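PDB 2AP3: conserved hypothetical protein from Staphylococcus aureus subsp. aureus, which is of unknown function but is probably a cell-wall binding lipoprotein, built almost wholly from long helices. Local coordinates for residues Lys134-Ala139 / Lys172-Val177; Lys123-Leu128 / Lys183-Val188. One frame throughout, in Å; residues are numbered along the deposited sequence.

Interaction 1. Residues Lys134-Ala139 / Lys172-Val177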
# COMPACT_ATOMS: atom_id res chain seq x y z
N LYS A 134 7.57 2.91 3.03
CA LYS A 134 8.77 3.71 3.28
C LYS A 134 8.91 4.81 2.21
O LYS A 134 9.20 5.97 2.52
CB LYS A 134 10.03 2.83 3.31
CG LYS A 134 11.28 3.52 3.85
CD LYS A 134 12.43 2.52 3.99
CE LYS A 134 13.76 3.19 4.29
NZ LYS A 134 13.75 3.98 5.56
N ALA A 135 8.70 4.44 0.95
CA ALA A 135 8.88 5.38 -0.16
C ALA A 135 7.79 6.48 -0.12
O ALA A 135 8.08 7.65 -0.39
CB ALA A 135 8.85 4.65 -1.49
N TYR A 136 6.56 6.10 0.21
CA TYR A 136 5.49 7.07 0.28
C TYR A 136 5.75 8.07 1.41
O TYR A 136 5.69 9.28 1.20
CB TYR A 136 4.13 6.37 0.47
CG TYR A 136 3.00 7.37 0.62
CD1 TYR A 136 2.60 8.14 -0.47
CD2 TYR A 136 2.40 7.60 1.86
CE1 TYR A 136 1.59 9.10 -0.34
CE2 TYR A 136 1.37 8.57 2.00
CZ TYR A 136 0.97 9.30 0.89
OH TYR A 136 -0.03 10.26 1.03
N LYS A 137 6.05 7.55 2.61
CA LYS A 137 6.35 8.45 3.74
C LYS A 137 7.54 9.39 3.46
O LYS A 137 7.50 10.58 3.81
CB LYS A 137 6.57 7.65 5.01
CG LYS A 137 5.30 6.98 5.48
CD LYS A 137 5.49 6.32 6.87
CE LYS A 137 6.24 5.05 6.79
NZ LYS A 137 6.18 4.41 8.16
N LYS A 138 8.57 8.87 2.81
CA LYS A 138 9.73 9.69 2.49
C LYS A 138 9.29 10.84 1.59
O LYS A 138 9.68 11.99 1.79
CB LYS A 138 10.82 8.84 1.82
CG LYS A 138 12.10 9.58 1.63
CD LYS A 138 13.06 8.74 0.82
CE LYS A 138 14.31 9.50 0.50
NZ LYS A 138 15.14 9.62 1.70
N ALA A 139 8.48 10.51 0.59
CA ALA A 139 8.03 11.54 -0.36
C ALA A 139 7.21 12.63 0.36
O ALA A 139 7.49 13.83 0.21
CB ALA A 139 7.23 10.90 -1.48
N LYS A 172 10.18 9.71 -8.01
CA LYS A 172 10.70 8.78 -9.02
C LYS A 172 10.85 7.42 -8.37
O LYS A 172 10.44 6.40 -8.92
CB LYS A 172 12.06 9.23 -9.58
CG LYS A 172 12.00 10.35 -10.62
CD LYS A 172 13.39 10.63 -11.15
CE LYS A 172 13.46 12.02 -11.83
NZ LYS A 172 13.25 12.00 -13.30
N LYS A 173 11.44 7.42 -7.18
CA LYS A 173 11.61 6.20 -6.42
C LYS A 173 10.28 5.58 -6.01
O LYS A 173 10.12 4.35 -6.04
CB LYS A 173 12.48 6.48 -5.21
CG LYS A 173 13.91 6.87 -5.53
CD LYS A 173 14.80 6.65 -4.31
CE LYS A 173 14.53 7.65 -3.19
NZ LYS A 173 14.80 7.02 -1.86
N LEU A 174 9.31 6.41 -5.61
CA LEU A 174 8.01 5.90 -5.22
C LEU A 174 7.33 5.21 -6.41
O LEU A 174 6.72 4.14 -6.24
CB LEU A 174 7.12 7.00 -4.63
CG LEU A 174 5.65 6.67 -4.31
CD1 LEU A 174 5.55 5.52 -3.29
CD2 LEU A 174 4.90 7.92 -3.87
N LYS A 175 7.48 5.80 -7.61
CA LYS A 175 6.96 5.15 -8.83
C LYS A 175 7.56 3.78 -9.12
O LYS A 175 6.84 2.84 -9.45
CB LYS A 175 7.07 6.07 -10.06
CG LYS A 175 6.22 5.58 -11.25
CD LYS A 175 6.64 6.24 -12.55
CE LYS A 175 5.85 5.70 -13.77
NZ LYS A 175 5.34 4.31 -13.60
N GLU A 176 8.87 3.65 -8.97
CA GLU A 176 9.56 2.38 -9.17
C GLU A 176 8.97 1.31 -8.22
O GLU A 176 8.65 0.21 -8.66
CB GLU A 176 11.05 2.53 -8.90
CG GLU A 176 11.79 3.45 -9.86
CD GLU A 176 13.27 3.59 -9.51
OE1 GLU A 176 13.78 2.78 -8.70
OE2 GLU A 176 13.94 4.49 -10.07
N VAL A 177 8.80 1.66 -6.95
CA VAL A 177 8.33 0.68 -5.96
C VAL A 177 6.81 0.42 -6.04
O VAL A 177 6.36 -0.72 -5.83
CB VAL A 177 8.82 1.00 -4.50
CG1 VAL A 177 8.14 2.21 -3.93
CG2 VAL A 177 8.60 -0.20 -3.60
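Leu174 and Ala135 meet where helices 109-150 and 157-195 pack as an antiparallel pair within a helical bundle. Between the short segments the axes come within 8.9 Å at an angle of 161°, and the small methyl of Ala135 lets the backbones close in, with Ala135 CA only 5.2 Å from Leu174 CA. Leu174 can be followed outward. Its CB carries CG anti to the backbone N (chi1 173°), and this sends the branched end alongside Tyr136, both side chains pointing the same way. At CG the branch divides the work. CD1 turns to the helix surface, 3.7 Å from Tyr136 N and close to the methyl of Ala135; CD2 reaches the edge of the Tyr136 ring, near its plane, 4.1 Å from Tyr136 CD1, and also borders the methyl of Ala139. The ring thus has an aliphatic neighbour at its edge, while the ring of Phe82 of helix 61-96 also meets it. Beside Leu174, Val177 sets CG1 against the same alanine, Ala135 CB to Val177 CG1 being 3.5 Å. Toward solvent the contact changes character. The chains of Lys138 and Lys173 slant across each other, two like charges brought close in an exposed place where water probably screens them. Lys173, bent at chi3 (-71°), lays its ammonium against methylenes of its partner, Lys138 CE to Lys173 NZ being 3.5 Å.

Interaction 2. Residues Lys123-Leu128 / Lys183-Val188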
# COMPACT_ATOMS: atom_id res chain seq x y z
N LYS A 123 4.00 -13.61 0.83
CA LYS A 123 5.15 -13.10 1.59
C LYS A 123 5.84 -11.92 0.87
O LYS A 123 6.15 -10.91 1.48
CB LYS A 123 6.18 -14.22 1.88
CG LYS A 123 5.72 -15.13 3.00
CD LYS A 123 6.30 -16.53 2.91
CE LYS A 123 5.61 -17.44 3.91
NZ LYS A 123 6.03 -18.87 3.84
N GLU A 124 6.03 -12.04 -0.45
CA GLU A 124 6.65 -10.97 -1.22
C GLU A 124 5.75 -9.72 -1.22
O GLU A 124 6.26 -8.58 -1.21
CB GLU A 124 6.95 -11.43 -2.65
CG GLU A 124 7.89 -10.49 -3.41
CD GLU A 124 9.02 -9.96 -2.54
OE1 GLU A 124 9.89 -10.75 -2.11
OE2 GLU A 124 9.04 -8.74 -2.25
N LYS A 125 4.43 -9.93 -1.22
CA LYS A 125 3.46 -8.82 -1.17
C LYS A 125 3.71 -7.97 0.07
O LYS A 125 3.83 -6.74 -0.02
CB LYS A 125 2.01 -9.33 -1.17
CG LYS A 125 0.95 -8.22 -0.92
CD LYS A 125 -0.46 -8.79 -0.64
CE LYS A 125 -1.42 -7.72 -0.09
NZ LYS A 125 -2.83 -8.23 0.09
N TYR A 126 3.76 -8.62 1.22
CA TYR A 126 3.95 -7.90 2.48
C TYR A 126 5.29 -7.18 2.54
O TYR A 126 5.37 -6.07 3.05
CB TYR A 126 3.74 -8.83 3.67
CG TYR A 126 2.34 -9.39 3.71
CD1 TYR A 126 1.22 -8.55 3.67
CD2 TYR A 126 2.12 -10.77 3.80
CE1 TYR A 126 -0.07 -9.07 3.71
CE2 TYR A 126 0.83 -11.29 3.85
CZ TYR A 126 -0.25 -10.44 3.80
OH TYR A 126 -1.53 -10.95 3.84
N LYS A 127 6.34 -7.79 1.99
CA LYS A 127 7.64 -7.14 1.95
C LYS A 127 7.62 -5.92 1.03
O LYS A 127 8.15 -4.85 1.38
CB LYS A 127 8.72 -8.13 1.52
CG LYS A 127 10.13 -7.55 1.59
CD LYS A 127 11.20 -8.51 1.12
CE LYS A 127 12.51 -7.77 0.91
NZ LYS A 127 13.58 -8.66 0.40
N LEU A 128 7.02 -6.06 -0.14
CA LEU A 128 6.98 -4.95 -1.07
C LEU A 128 6.09 -3.83 -0.54
O LEU A 128 6.33 -2.66 -0.83
CB LEU A 128 6.56 -5.40 -2.47
CG LEU A 128 7.66 -5.98 -3.36
CD1 LEU A 128 7.03 -6.52 -4.64
CD2 LEU A 128 8.72 -4.91 -3.68
N LYS A 183 2.61 -4.95 -9.63
CA LYS A 183 3.02 -6.23 -10.22
C LYS A 183 2.79 -7.42 -9.29
O LYS A 183 2.31 -8.46 -9.74
CB LYS A 183 4.49 -6.20 -10.67
CG LYS A 183 4.73 -5.56 -12.03
CD LYS A 183 6.02 -6.12 -12.62
CE LYS A 183 6.40 -5.43 -13.93
NZ LYS A 183 7.66 -6.00 -14.47
N VAL A 184 3.13 -7.28 -8.00
CA VAL A 184 3.02 -8.42 -7.09
C VAL A 184 1.56 -8.73 -6.77
O VAL A 184 1.20 -9.90 -6.60
CB VAL A 184 3.87 -8.26 -5.78
CG1 VAL A 184 3.26 -7.24 -4.84
CG2 VAL A 184 4.02 -9.61 -5.07
N LEU A 185 0.72 -7.70 -6.74
CA LEU A 185 -0.70 -7.93 -6.49
C LEU A 185 -1.27 -8.74 -7.64
O LEU A 185 -2.12 -9.61 -7.43
CB LEU A 185 -1.46 -6.62 -6.30
CG LEU A 185 -1.09 -5.76 -5.08
CD1 LEU A 185 -1.94 -4.47 -5.05
CD2 LEU A 185 -1.24 -6.57 -3.79
N ASN A 186 -0.77 -8.47 -8.85
CA ASN A 186 -1.14 -9.28 -10.02
C ASN A 186 -0.62 -10.71 -9.96
O ASN A 186 -1.36 -11.65 -10.28
CB ASN A 186 -0.70 -8.60 -11.31
CG ASN A 186 -1.47 -7.31 -11.57
OD1 ASN A 186 -2.60 -7.14 -11.08
ND2 ASN A 186 -0.88 -6.41 -12.33
N LYS A 187 0.63 -10.88 -9.54
CA LYS A 187 1.21 -12.21 -9.41
C LYS A 187 0.45 -13.04 -8.37
O LYS A 187 0.32 -14.26 -8.53
CB LYS A 187 2.70 -12.12 -9.05
CG LYS A 187 3.47 -13.43 -9.23
CD LYS A 187 4.91 -13.26 -8.78
CE LYS A 187 5.72 -14.53 -9.04
NZ LYS A 187 7.18 -14.25 -8.95
N VAL A 188 -0.05 -12.39 -7.32
CA VAL A 188 -0.88 -13.08 -6.32
C VAL A 188 -2.07 -13.75 -7.00
O VAL A 188 -2.32 -14.94 -6.78
CB VAL A 188 -1.31 -12.15 -5.14
CG1 VAL A 188 -2.42 -12.79 -4.30
CG2 VAL A 188 -0.11 -11.85 -4.26
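Segments 123-128 and 183-188, on helices 109-150 and 157-195 of the helical bundle, run antiparallel at 163°, their axes 9.4 Å apart at the closest, and Lys125 CA faces Val184 CA at 5.9 Å. Val184 fills the middle of this helix pair. With CG2 anti to the backbone N and CG1 between N and the carbonyl carbon (chi1 73°), it directs both methyls at the opposite helix: Val184 CG2 stands 3.9 Å from Lys125 N, and Val184 CG1 is about as close to Lys125 CA. Leu128 comes in obliquely, its CD1 touching the valine at CB (Leu128 CD1 to Val184 CB 3.8 Å) and at CG1, while the CB of Glu124 borders CG2. Lys125 supplies a second patch. Its extended chain passes Leu185, whose CD2 is near CG, CD and CE in turn, with Lys125 CE 3.9 Å from Leu185 CD2. Tyr181 of helix 157-195 also touches Lys125 and Leu128. Beyond the methylenes, Lys125 NZ forms a salt bridge with Glu32. The lysine is therefore used twice, its hydrocarbon stem as part of the apolar packing and its charged end as a tie to Glu32, which implies that a buried lysine can serve a helix interface without leaving its ammonium unpaired.

Interactions 1 and 2 join the same two elements, helices 109-150 and 157-195, with centres about 16 Å apart; because the helices run antiparallel, interaction 1 lies nearer the connection between them. Both cross at almost the same angle and rest on branched aliphatic side chains, yet their settings differ. Interaction 1 is a surface contact: the small Ala135 probably helps the axes come closer, and two exposed lysines border it. Interaction 2 is partly buried, somewhat wider, and centred on a buried valine. At the contact itself, then, two lysines sit close together at the exposed edge of interaction 1, whereas the buried lysine of interaction 2 is matched with an acid from elsewhere in the chain.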